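Local atomic coordinates of lipid binding protein (Grifola frondosa, PDB entry 5H0Q), a protein that binds lipid, apparently recognising membrane domains of sphingomyelin and cholesterol, for which it is used as a probe. Residues 58-63 with 101-106; 80-85 with 162-167; 113-118 with 131-136; 140-145 with 188-193. All coordinates share one frame; numbering follows the deposited sequence.

How the interactions relate
Interactions 1 and 3 are the buried contacts, and both are antiparallel strand pairs. Interaction 1 joins two strands of the mixed sheet. Interaction 3 is a hairpin in the five-stranded sheet packed against it, so their inner side chains meet between the sheets. Interactions 2 and 4 are only partly buried and bring in other elements. Interaction 2 sets a helix against the corner after strand 73-80, by apolar contact and a leucine over an arginine, without hydrogen bonds between its segments. Interaction 4 ties the edge strand 143-150 to a loop by polar groups and one water. His104 with Ser114, and Asn134 with Cys60, link interactions 1 and 3; Asn134 also bonds to Ser142 of interaction 4.

Interaction 1: 58-63 with 101-106; sequences GVCVLV and VFIHTK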
loop_
_atom_site.group_PDB
_atom_site.type_symbol
_atom_site.label_atom_id
_atom_site.label_comp_id
_atom_site.label_asym_id
_atom_site.label_seq_id
_atom_site.Cartn_x
_atom_site.Cartn_y
_atom_site.Cartn_z
ATOM N N GLY A 58 17.193 -10.555 8.274
ATOM C CA GLY A 58 17.550 -9.175 8.523
ATOM C C GLY A 58 16.340 -8.452 9.071
ATOM O O GLY A 58 15.649 -9.005 9.929
ATOM N N VAL A 59 16.070 -7.222 8.624
ATOM C CA VAL A 59 14.818 -6.546 8.927
ATOM C C VAL A 59 14.316 -5.980 7.617
ATOM O O VAL A 59 15.067 -5.287 6.918
ATOM C CB VAL A 59 14.980 -5.416 9.958
ATOM C CG1 VAL A 59 13.655 -4.701 10.166
ATOM C CG2 VAL A 59 15.468 -5.962 11.272
ATOM N N CYS A 60 13.081 -6.304 7.265
ATOM C CA CYS A 60 12.489 -5.757 6.055
ATOM C C CYS A 60 10.977 -5.809 6.151
ATOM O O CYS A 60 10.399 -6.385 7.074
ATOM C CB CYS A 60 12.934 -6.529 4.825
ATOM S SG CYS A 60 12.250 -8.231 4.743
ATOM N N VAL A 61 10.343 -5.231 5.142
ATOM C CA VAL A 61 8.916 -5.387 4.943
ATOM C C VAL A 61 8.710 -5.833 3.510
ATOM O O VAL A 61 9.381 -5.349 2.594
ATOM C CB VAL A 61 8.112 -4.097 5.237
ATOM C CG1 VAL A 61 8.137 -3.791 6.724
ATOM C CG2 VAL A 61 8.637 -2.891 4.410
ATOM N N LEU A 62 7.783 -6.747 3.329
ATOM C CA LEU A 62 7.415 -7.286 2.025
ATOM C C LEU A 62 6.001 -6.758 1.779
ATOM O O LEU A 62 5.036 -7.283 2.334
ATOM C CB LEU A 62 7.439 -8.810 1.986
ATOM C CG LEU A 62 8.725 -9.625 2.139
ATOM C CD1 LEU A 62 9.920 -8.956 1.512
ATOM C CD2 LEU A 62 8.981 -9.908 3.605
ATOM N N VAL A 63 5.882 -5.694 0.991
ATOM C CA VAL A 63 4.657 -4.903 0.925
ATOM C C VAL A 63 3.855 -5.293 -0.295
ATOM O O VAL A 63 4.383 -5.274 -1.412
ATOM C CB VAL A 63 4.949 -3.398 0.872
ATOM C CG1 VAL A 63 3.632 -2.628 0.797
ATOM C CG2 VAL A 63 5.751 -2.964 2.077
ATOM N N VAL A 101 3.813 -5.008 -5.586
ATOM C CA VAL A 101 4.591 -5.619 -4.516
ATOM C C VAL A 101 5.987 -5.031 -4.551
ATOM O O VAL A 101 6.583 -4.881 -5.622
ATOM C CB VAL A 101 4.658 -7.153 -4.663
ATOM C CG1 VAL A 101 5.530 -7.758 -3.565
ATOM C CG2 VAL A 101 3.252 -7.730 -4.621
ATOM N N PHE A 102 6.530 -4.734 -3.379
ATOM C CA PHE A 102 7.912 -4.301 -3.304
ATOM C C PHE A 102 8.472 -4.652 -1.937
ATOM O O PHE A 102 7.733 -4.964 -1.000
ATOM C CB PHE A 102 8.037 -2.792 -3.577
ATOM C CG PHE A 102 7.332 -1.911 -2.561
ATOM C CD1 PHE A 102 7.979 -1.500 -1.410
ATOM C CD2 PHE A 102 6.040 -1.478 -2.775
ATOM C CE1 PHE A 102 7.336 -0.698 -0.475
ATOM C CE2 PHE A 102 5.402 -0.658 -1.862
ATOM C CZ PHE A 102 6.055 -0.274 -0.707
ATOM N N ILE A 103 9.796 -4.602 -1.839
ATOM C CA ILE A 103 10.483 -4.800 -0.579
ATOM C C ILE A 103 11.104 -3.483 -0.139
ATOM O O ILE A 103 11.540 -2.665 -0.949
ATOM C CB ILE A 103 11.538 -5.930 -0.691
ATOM C CG1 ILE A 103 12.160 -6.229 0.675
ATOM C CG2 ILE A 103 12.631 -5.584 -1.674
ATOM C CD1 ILE A 103 13.065 -7.444 0.697
ATOM N N HIS A 104 11.151 -3.295 1.164
ATOM C CA HIS A 104 11.952 -2.244 1.774
ATOM C C HIS A 104 12.734 -2.889 2.900
ATOM O O HIS A 104 12.157 -3.639 3.689
ATOM C CB HIS A 104 11.059 -1.110 2.297
ATOM C CG HIS A 104 11.810 0.135 2.617
ATOM N ND1 HIS A 104 12.362 0.377 3.856
ATOM C CD2 HIS A 104 12.100 1.225 1.859
ATOM C CE1 HIS A 104 12.942 1.567 3.853
ATOM N NE2 HIS A 104 12.807 2.096 2.651
ATOM N N THR A 105 14.030 -2.623 2.971
ATOM C CA THR A 105 14.889 -3.307 3.927
ATOM C C THR A 105 15.685 -2.309 4.742
ATOM O O THR A 105 15.845 -1.152 4.362
ATOM C CB THR A 105 15.894 -4.252 3.247
ATOM O OG1 THR A 105 16.960 -3.499 2.650
ATOM C CG2 THR A 105 15.228 -5.077 2.192
ATOM N N LYS A 106 16.210 -2.790 5.862
ATOM C CA LYS A 106 17.154 -2.003 6.627
ATOM C C LYS A 106 18.404 -1.772 5.785
ATOM O O LYS A 106 18.624 -2.414 4.750
ATOM C CB LYS A 106 17.506 -2.704 7.930
ATOM C CG LYS A 106 18.379 -3.955 7.723
ATOM C CD LYS A 106 18.733 -4.600 9.063
ATOM C CE LYS A 106 19.821 -5.655 8.915
ATOM N NZ LYS A 106 21.095 -5.039 8.519
#
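Val61 faces His104 and Val63 faces Phe102 as hydrogen-bonded pairs of two antiparallel strands, whose short axes approach to 4.7 Å at 167°. Leu62 with Ile103, between them, and Cys60 with Thr105, beyond Val61, are non-hydrogen-bonded pairs. Val61 N gives a bond of 2.8 Å to His104 O, and His104 N returns one to Val61 O. Val63 and Phe102 repeat the pattern. Past the strand ends, Lys106 N still reaches Val59 O at 2.9 Å. Ile103 CA adds a CA-H...O contact of 3.4 Å to Val61 O.

The two sides of the pair meet different neighbours. Val61, Val63, Phe102 and His104 point into the interior of a beta sandwich, toward strands 114-121 and 126-134 of the second sheet. Such a sandwich is consistent with the fold of the actinoporins. Cys60 and Ile103 lie on the other side, where Tyr55 of helix 41-55 covers them.

The Phe102 ring is folded back over its cross-strand partner. Its CG sits between the backbone N and the carbonyl carbon (chi1 63°), which brings one face over Val63. Val63 CB makes a CH-pi contact, 3.8 Å from the ring centroid and 17° off the normal. His104 runs beside Val61, with its CB 3.7 Å from Val61 CG2. The imidazole is held at both nitrogens, ND1 by Ser114 OG and NE2 by Ser80 OG, which fixes its rotation. On the helix side, Leu62 CD1 and Ile103 CD1 meet at 3.6 Å. The aliphatic chain of Lys106 crosses Val59 at about a right angle, and its NZ hydrogen-bonds to Ala110 O.

Interaction 2: 80-85 with 162-167; sequences SFRGHF and YMLHLL
Phe81 and Leu164 carry this contact, their side chains overlapping head to tail. It packs helix 160-169 against the corner where the chain leaves strand 73-80. A classic beta bulge lies there, with Phe81 and Arg82 both facing Ala115 of the neighbouring strand. Phe81 CG is anti to its own carbonyl carbon (chi1 -56°), and the ring runs past the helix with one face turned to Leu164. Leu164 CB lies over that face, 4.3 Å above the ring plane and offset toward the rim. Leu164 CD1 reaches further, to 3.7 Å from Phe81 CB. One helical turn on, the Leu167 side chain is perpendicular to that of Phe81, and its CD1 is 3.8 Å from Phe81 CE2. Met163 CB touches the ring more loosely, at CZ. Trp155 and Cys117 also pack on Phe81, so the ring fills a position between helix and sheet.

Arg82 comes crosswise over Leu164 on an extended chain. Its charge is met by Asp168, whose OD1 forms a salt bridge with Arg82 NH2. Leu164 CD1 lies over one face of the guanidinium, 3.7 Å from Arg82 NH1.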
loop_
_atom_site.group_PDB
_atom_site.type_symbol
_atom_site.label_atom_id
_atom_site.label_comp_id
_atom_site.label_asym_id
_atom_site.label_seq_id
_atom_site.Cartn_x
_atom_site.Cartn_y
_atom_site.Cartn_z
ATOM N N SER A 80 12.387 6.911 2.312
ATOM C CA SER A 80 13.034 6.038 3.296
ATOM C C SER A 80 13.411 6.854 4.518
ATOM O O SER A 80 14.233 7.773 4.422
ATOM C CB SER A 80 14.300 5.383 2.744
ATOM O OG SER A 80 14.014 4.551 1.649
ATOM N N PHE A 81 12.859 6.489 5.668
ATOM C CA PHE A 81 13.307 7.084 6.915
ATOM C C PHE A 81 14.467 6.313 7.525
ATOM O O PHE A 81 15.410 6.916 8.049
ATOM C CB PHE A 81 12.148 7.155 7.912
ATOM C CG PHE A 81 10.943 7.893 7.398
ATOM C CD1 PHE A 81 11.032 9.222 7.053
ATOM C CD2 PHE A 81 9.719 7.259 7.285
ATOM C CE1 PHE A 81 9.925 9.904 6.590
ATOM C CE2 PHE A 81 8.608 7.933 6.823
ATOM C CZ PHE A 81 8.712 9.260 6.478
ATOM N N ARG A 82 14.403 4.983 7.471
ATOM C CA ARG A 82 15.514 4.110 7.838
ATOM C C ARG A 82 15.533 2.993 6.817
ATOM O O ARG A 82 14.487 2.413 6.538
ATOM C CB ARG A 82 15.324 3.524 9.240
ATOM C CG ARG A 82 15.148 4.547 10.309
ATOM C CD ARG A 82 14.917 3.923 11.667
ATOM N NE ARG A 82 14.646 4.967 12.643
ATOM C CZ ARG A 82 13.471 5.201 13.214
ATOM N NH1 ARG A 82 12.419 4.455 12.955
ATOM N NH2 ARG A 82 13.347 6.203 14.067
ATOM N N GLY A 83 16.699 2.708 6.249
ATOM C CA GLY A 83 16.809 1.655 5.262
ATOM C C GLY A 83 16.643 2.180 3.849
ATOM O O GLY A 83 16.875 3.357 3.563
ATOM N N HIS A 84 16.231 1.287 2.955
ATOM C CA HIS A 84 16.174 1.620 1.545
ATOM C C HIS A 84 15.240 0.657 0.842
ATOM O O HIS A 84 14.963 -0.447 1.327
ATOM C CB HIS A 84 17.568 1.628 0.901
ATOM C CG HIS A 84 18.231 0.289 0.843
ATOM N ND1 HIS A 84 18.832 -0.294 1.936
ATOM C CD2 HIS A 84 18.419 -0.564 -0.191
ATOM C CE1 HIS A 84 19.347 -1.458 1.584
ATOM N NE2 HIS A 84 19.110 -1.646 0.298
ATOM N N PHE A 85 14.751 1.098 -0.304
ATOM C CA PHE A 85 13.934 0.268 -1.171
ATOM C C PHE A 85 14.790 -0.766 -1.892
ATOM O O PHE A 85 16.003 -0.621 -2.038
ATOM C CB PHE A 85 13.197 1.141 -2.195
ATOM C CG PHE A 85 12.074 1.944 -1.599
ATOM C CD1 PHE A 85 10.808 1.403 -1.503
ATOM C CD2 PHE A 85 12.295 3.217 -1.083
ATOM C CE1 PHE A 85 9.768 2.117 -0.937
ATOM C CE2 PHE A 85 11.253 3.945 -0.504
ATOM C CZ PHE A 85 9.990 3.397 -0.444
ATOM N N TYR A 162 7.643 14.420 11.461
ATOM C CA TYR A 162 6.402 14.167 12.185
ATOM C C TYR A 162 5.812 12.813 11.809
ATOM O O TYR A 162 5.345 12.067 12.679
ATOM C CB TYR A 162 5.391 15.279 11.907
ATOM C CG TYR A 162 4.070 15.069 12.606
ATOM C CD1 TYR A 162 3.982 15.139 13.989
ATOM C CD2 TYR A 162 2.909 14.814 11.891
ATOM C CE1 TYR A 162 2.772 14.956 14.644
ATOM C CE2 TYR A 162 1.694 14.625 12.539
ATOM C CZ TYR A 162 1.637 14.697 13.912
ATOM O OH TYR A 162 0.438 14.509 14.561
ATOM N N MET A 163 5.816 12.476 10.522
ATOM C CA MET A 163 5.316 11.161 10.120
ATOM C C MET A 163 6.150 10.039 10.725
ATOM O O MET A 163 5.602 9.025 11.168
ATOM C CB MET A 163 5.260 11.068 8.592
ATOM C CG MET A 163 4.301 12.115 7.977
ATOM S SD MET A 163 2.676 12.149 8.789
ATOM C CE MET A 163 2.138 10.443 8.553
ATOM N N LEU A 164 7.468 10.203 10.779
ATOM C CA LEU A 164 8.296 9.185 11.423
ATOM C C LEU A 164 7.967 9.075 12.907
ATOM O O LEU A 164 7.911 7.970 13.465
ATOM C CB LEU A 164 9.767 9.512 11.208
ATOM C CG LEU A 164 10.791 8.531 11.776
ATOM C CD1 LEU A 164 10.586 7.115 11.223
ATOM C CD2 LEU A 164 12.172 9.040 11.457
ATOM N N HIS A 165 7.702 10.210 13.561
ATOM C CA HIS A 165 7.292 10.178 14.961
ATOM C C HIS A 165 6.008 9.381 15.144
ATOM O O HIS A 165 5.879 8.612 16.101
ATOM C CB HIS A 165 7.095 11.603 15.491
ATOM C CG HIS A 165 6.409 11.647 16.820
ATOM N ND1 HIS A 165 5.197 12.275 17.014
ATOM C CD2 HIS A 165 6.750 11.109 18.014
ATOM C CE1 HIS A 165 4.830 12.136 18.275
ATOM N NE2 HIS A 165 5.757 11.435 18.905
ATOM N N LEU A 166 5.039 9.561 14.247
ATOM C CA LEU A 166 3.821 8.760 14.308
ATOM C C LEU A 166 4.131 7.283 14.108
ATOM O O LEU A 166 3.545 6.422 14.776
ATOM C CB LEU A 166 2.812 9.244 13.258
ATOM C CG LEU A 166 2.196 10.633 13.492
ATOM C CD1 LEU A 166 1.239 10.952 12.337
ATOM C CD2 LEU A 166 1.492 10.680 14.845
ATOM N N LEU A 167 5.067 6.974 13.206
ATOM C CA LEU A 167 5.420 5.579 12.958
ATOM C C LEU A 167 6.119 4.958 14.156
ATOM O O LEU A 167 5.880 3.784 14.474
ATOM C CB LEU A 167 6.289 5.477 11.705
ATOM C CG LEU A 167 5.515 5.591 10.386
ATOM C CD1 LEU A 167 6.443 5.808 9.187
ATOM C CD2 LEU A 167 4.621 4.358 10.150
#

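Interaction 3: 113-118 with 131-136; sequences GSAGCI and GWQNPW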
loop_
_atom_site.group_PDB
_atom_site.type_symbol
_atom_site.label_atom_id
_atom_site.label_comp_id
_atom_site.label_asym_id
_atom_site.label_seq_id
_atom_site.Cartn_x
_atom_site.Cartn_y
_atom_site.Cartn_z
ATOM N N GLY A 113 16.431 -0.658 11.777
ATOM C CA GLY A 113 15.298 -1.294 11.127
ATOM C C GLY A 113 14.921 -0.681 9.797
ATOM O O GLY A 113 15.711 0.011 9.150
ATOM N N SER A 114 13.692 -0.977 9.374
ATOM C CA SER A 114 13.143 -0.528 8.098
ATOM C C SER A 114 11.983 0.412 8.402
ATOM O O SER A 114 11.049 0.029 9.119
ATOM C CB SER A 114 12.662 -1.715 7.272
ATOM O OG SER A 114 11.723 -1.320 6.304
ATOM N N ALA A 115 12.047 1.639 7.874
ATOM C CA ALA A 115 10.977 2.605 8.073
ATOM C C ALA A 115 10.853 3.472 6.830
ATOM O O ALA A 115 11.857 3.993 6.338
ATOM C CB ALA A 115 11.249 3.471 9.296
ATOM N N GLY A 116 9.642 3.600 6.299
ATOM C CA GLY A 116 9.473 4.353 5.076
ATOM C C GLY A 116 8.012 4.532 4.754
ATOM O O GLY A 116 7.137 4.154 5.533
ATOM N N CYS A 117 7.755 5.094 3.573
ATOM C CA CYS A 117 6.378 5.283 3.152
ATOM C C CYS A 117 6.303 5.467 1.650
ATOM O O CYS A 117 7.300 5.750 0.976
ATOM C CB CYS A 117 5.758 6.473 3.869
ATOM S SG CYS A 117 6.400 8.089 3.281
ATOM N N ILE A 118 5.112 5.231 1.135
ATOM C CA ILE A 118 4.744 5.601 -0.220
ATOM C C ILE A 118 3.450 6.384 -0.107
ATOM O O ILE A 118 2.599 6.062 0.727
ATOM C CB ILE A 118 4.575 4.381 -1.156
ATOM C CG1 ILE A 118 5.905 3.643 -1.274
ATOM C CG2 ILE A 118 4.144 4.848 -2.547
ATOM C CD1 ILE A 118 5.908 2.529 -2.291
ATOM N N GLY A 131 2.651 3.915 5.350
ATOM C CA GLY A 131 3.937 3.865 6.000
ATOM C C GLY A 131 4.123 2.620 6.844
ATOM O O GLY A 131 3.172 2.018 7.336
ATOM N N TRP A 132 5.383 2.271 7.035
ATOM C CA TRP A 132 5.744 1.131 7.849
ATOM C C TRP A 132 6.919 1.523 8.721
ATOM O O TRP A 132 7.683 2.435 8.411
ATOM C CB TRP A 132 6.088 -0.093 6.974
ATOM C CG TRP A 132 7.213 0.224 6.010
ATOM C CD1 TRP A 132 8.557 0.090 6.233
ATOM C CD2 TRP A 132 7.077 0.811 4.722
ATOM N NE1 TRP A 132 9.262 0.525 5.134
ATOM C CE2 TRP A 132 8.374 0.996 4.204
ATOM C CE3 TRP A 132 5.974 1.202 3.944
ATOM C CZ2 TRP A 132 8.595 1.545 2.947
ATOM C CZ3 TRP A 132 6.193 1.702 2.708
ATOM C CH2 TRP A 132 7.491 1.899 2.222
ATOM N N GLN A 133 7.064 0.809 9.824
ATOM C CA GLN A 133 8.179 1.024 10.740
ATOM C C GLN A 133 8.397 -0.316 11.423
ATOM O O GLN A 133 7.561 -0.745 12.230
ATOM C CB GLN A 133 7.874 2.142 11.729
ATOM C CG GLN A 133 9.052 2.542 12.626
ATOM C CD GLN A 133 9.210 1.651 13.848
ATOM O OE1 GLN A 133 10.201 0.917 13.979
ATOM N NE2 GLN A 133 8.241 1.705 14.749
ATOM N N ASN A 134 9.478 -0.995 11.045
ATOM C CA ASN A 134 9.778 -2.338 11.528
ATOM C C ASN A 134 11.113 -2.270 12.255
ATOM O O ASN A 134 12.164 -2.148 11.599
ATOM C CB ASN A 134 9.822 -3.338 10.373
ATOM C CG ASN A 134 9.648 -4.761 10.854
ATOM O OD1 ASN A 134 9.261 -4.971 12.007
ATOM N ND2 ASN A 134 9.874 -5.736 9.968
ATOM N N PRO A 135 11.132 -2.319 13.582
ATOM C CA PRO A 135 12.341 -1.957 14.327
ATOM C C PRO A 135 13.343 -3.093 14.448
ATOM O O PRO A 135 12.989 -4.272 14.466
ATOM C CB PRO A 135 11.794 -1.596 15.710
ATOM C CG PRO A 135 10.615 -2.467 15.859
ATOM C CD PRO A 135 9.994 -2.565 14.480
ATOM N N TRP A 136 14.611 -2.706 14.568
ATOM C CA TRP A 136 15.663 -3.680 14.824
ATOM C C TRP A 136 15.583 -4.200 16.247
ATOM O O TRP A 136 15.836 -5.387 16.495
ATOM C CB TRP A 136 17.023 -3.049 14.547
ATOM C CG TRP A 136 18.156 -4.038 14.413
ATOM C CD1 TRP A 136 18.521 -4.732 13.288
ATOM C CD2 TRP A 136 19.067 -4.420 15.432
ATOM N NE1 TRP A 136 19.605 -5.523 13.553
ATOM C CE2 TRP A 136 19.961 -5.351 14.868
ATOM C CE3 TRP A 136 19.213 -4.068 16.774
ATOM C CZ2 TRP A 136 20.981 -5.933 15.595
ATOM C CZ3 TRP A 136 20.234 -4.648 17.500
ATOM C CH2 TRP A 136 21.104 -5.572 16.909
HETATM O O HOH W 1 14.989 0.724 14.193
#
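Trp132 lays its indole flat over Gly116, the residue it pairs with on the next strand. A chi1 of 57° swings the ring back across that strand. Gly116 O lies 3.4 Å above the ring plane, over its centre. Cys117 N is 3.5 Å above the same face, nearer the rim. An aromatic side chain folded over a paired glycine in this way is the cross-strand contact known as aromatic rescue of glycine. Ser114 OG sits at the ring edge, near its plane. Ile118 CG1 meets the far end of the indole at CH2, 4.2 Å away.

The backbones hold this packing in place. Gly116 N bonds to Trp132 O, and Trp132 N to Gly116 O at 3.0 Å. The next pair is tighter, with Asn134 N 2.7 Å from Ser114 O. Beyond the strand ends, water 1 accepts from Gly113 N at 3.1 Å and only weakly from Trp136 N.

A second shell fixes the side chains. The His104 ring, held by Ser114, meets Trp132 edge-to-face. Asn134 spans the gap between sheets: its ND2 bonds to Cys60 O, while its OD1 is shared by Ser142 OG and Arg138 NH1.

The two segments belong to the hairpin of strands 114-121 and 126-134 in the middle of the five-stranded sheet. Strand 73-80 flanks it beside 114-121, strand 143-150 beside 126-134. Val61 and Tyr198 of the opposing sheet pack on Trp132, and helix 160-169 receives Gln133 NE2 at Leu167 O.

Interaction 4: 140-145 with 188-193; sequences WDSQVL and TGNETT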
loop_
_atom_site.group_PDB
_atom_site.type_symbol
_atom_site.label_atom_id
_atom_site.label_comp_id
_atom_site.label_asym_id
_atom_site.label_seq_id
_atom_site.Cartn_x
_atom_site.Cartn_y
_atom_site.Cartn_z
ATOM N N TRP A 140 10.274 -3.780 20.776
ATOM C CA TRP A 140 9.176 -3.059 20.149
ATOM C C TRP A 140 8.578 -3.896 19.021
ATOM O O TRP A 140 9.168 -4.873 18.551
ATOM C CB TRP A 140 9.667 -1.703 19.625
ATOM C CG TRP A 140 10.454 -0.916 20.641
ATOM C CD1 TRP A 140 11.810 -0.941 20.826
ATOM C CD2 TRP A 140 9.937 0.003 21.616
ATOM N NE1 TRP A 140 12.165 -0.093 21.844
ATOM C CE2 TRP A 140 11.038 0.496 22.350
ATOM C CE3 TRP A 140 8.655 0.456 21.940
ATOM C CZ2 TRP A 140 10.895 1.424 23.385
ATOM C CZ3 TRP A 140 8.515 1.378 22.973
ATOM C CH2 TRP A 140 9.631 1.846 23.683
ATOM N N ASP A 141 7.389 -3.500 18.578
ATOM C CA ASP A 141 6.635 -4.264 17.599
ATOM C C ASP A 141 6.708 -3.608 16.232
ATOM O O ASP A 141 6.894 -2.390 16.106
ATOM C CB ASP A 141 5.168 -4.384 18.009
ATOM C CG ASP A 141 5.000 -4.898 19.410
ATOM O OD1 ASP A 141 5.820 -5.739 19.824
ATOM O OD2 ASP A 141 4.050 -4.458 20.089
ATOM N N SER A 142 6.515 -4.438 15.208
ATOM C CA SER A 142 6.276 -3.930 13.862
ATOM C C SER A 142 5.042 -3.040 13.838
ATOM O O SER A 142 4.030 -3.333 14.491
ATOM C CB SER A 142 6.076 -5.078 12.889
ATOM O OG SER A 142 7.115 -6.049 13.012
ATOM N N GLN A 143 5.119 -1.972 13.037
ATOM C CA GLN A 143 4.072 -0.953 12.962
ATOM C C GLN A 143 3.695 -0.663 11.519
ATOM O O GLN A 143 4.529 -0.748 10.609
ATOM C CB GLN A 143 4.510 0.364 13.641
ATOM C CG GLN A 143 4.896 0.209 15.115
ATOM C CD GLN A 143 3.746 -0.267 15.976
ATOM O OE1 GLN A 143 2.591 0.117 15.767
ATOM N NE2 GLN A 143 4.055 -1.094 16.964
ATOM N N VAL A 144 2.435 -0.248 11.324
ATOM C CA VAL A 144 1.922 0.149 10.020
ATOM C C VAL A 144 0.980 1.331 10.229
ATOM O O VAL A 144 0.353 1.456 11.280
ATOM C CB VAL A 144 1.204 -1.017 9.313
ATOM C CG1 VAL A 144 -0.033 -1.410 10.071
ATOM C CG2 VAL A 144 0.893 -0.693 7.884
ATOM N N LEU A 145 0.884 2.200 9.214
ATOM C CA LEU A 145 0.099 3.424 9.344
ATOM C C LEU A 145 -0.419 3.855 7.988
ATOM O O LEU A 145 0.364 3.977 7.040
ATOM C CB LEU A 145 0.953 4.540 9.925
ATOM C CG LEU A 145 0.263 5.902 10.089
ATOM C CD1 LEU A 145 -0.755 5.808 11.186
ATOM C CD2 LEU A 145 1.295 6.964 10.357
ATOM N N THR A 188 0.311 -5.419 9.166
ATOM C CA THR A 188 1.672 -5.932 9.163
ATOM C C THR A 188 1.743 -7.130 10.091
ATOM O O THR A 188 1.055 -7.186 11.110
ATOM C CB THR A 188 2.695 -4.870 9.612
ATOM O OG1 THR A 188 4.031 -5.359 9.443
ATOM C CG2 THR A 188 2.486 -4.487 11.028
ATOM N N GLY A 189 2.588 -8.084 9.730
ATOM C CA GLY A 189 3.019 -9.064 10.696
ATOM C C GLY A 189 3.932 -8.424 11.718
ATOM O O GLY A 189 4.499 -7.357 11.497
ATOM N N ASN A 190 4.056 -9.062 12.876
ATOM C CA ASN A 190 4.968 -8.588 13.909
ATOM C C ASN A 190 6.184 -9.513 13.901
ATOM O O ASN A 190 6.282 -10.438 14.700
ATOM C CB ASN A 190 4.303 -8.572 15.249
ATOM C CG ASN A 190 5.129 -7.847 16.286
ATOM O OD1 ASN A 190 6.074 -7.137 15.946
ATOM N ND2 ASN A 190 4.769 -7.997 17.545
ATOM N N GLU A 191 7.115 -9.244 12.992
ATOM C CA GLU A 191 8.340 -10.029 12.894
ATOM C C GLU A 191 9.374 -9.226 12.116
ATOM O O GLU A 191 9.056 -8.221 11.462
ATOM C CB GLU A 191 8.077 -11.386 12.234
ATOM C CG GLU A 191 7.468 -11.320 10.849
ATOM C CD GLU A 191 7.306 -12.691 10.213
ATOM O OE1 GLU A 191 8.205 -13.543 10.387
ATOM O OE2 GLU A 191 6.281 -12.923 9.538
ATOM N N THR A 192 10.629 -9.690 12.194
ATOM C CA THR A 192 11.728 -8.948 11.586
ATOM C C THR A 192 11.585 -8.859 10.074
ATOM O O THR A 192 11.951 -7.837 9.478
ATOM C CB THR A 192 13.084 -9.566 11.949
ATOM O OG1 THR A 192 13.147 -10.945 11.551
ATOM C CG2 THR A 192 13.328 -9.462 13.442
ATOM N N THR A 193 11.103 -9.921 9.426
ATOM C CA THR A 193 10.855 -9.888 7.984
ATOM C C THR A 193 9.345 -10.044 7.801
ATOM O O THR A 193 8.825 -11.156 7.705
ATOM C CB THR A 193 11.671 -10.960 7.233
ATOM O OG1 THR A 193 11.565 -12.219 7.892
ATOM C CG2 THR A 193 13.107 -10.586 7.235
HETATM O O HOH W 2 6.034 -3.227 9.707
#
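Thr188 packs its CG2 4.1 Å from Val144 CB, and the two side chains run antiparallel alongside each other. The Thr188 hydroxyl adds a polar part to the contact. OG1 donates to Gly189 O at 2.9 Å, in the carbonyl plane and on a lone pair. It also accepts from water 2, which bridges it to Gln143 O. Gly189 O comes close to Ser142 CB, at 3.1 Å.

This loop joins strands 182-188 and 193-201 of the mixed sheet. Through Asn190 it grips the residues just before edge strand 143-150 in the other sheet, so the contact crosses between the layers of the beta sandwich at one end. With chi1 at -169° the Asn190 side chain extends away from its own N, which carries the amide to Asp141 and Ser142. OD1 accepts from Ser142 N at 2.8 Å, although the donor stands 42° out of the carbonyl plane. ND2 makes a weak bond of 3.4 Å to Asp141 OD1, with amide and carboxylate planes 78° apart.

Glu191 N gives a weak bond to Ser142 OG. That hydroxyl, already held by Asn134, is also bonded to Arg138 NH2. Glu191 O takes a bond from Asn134 ND2.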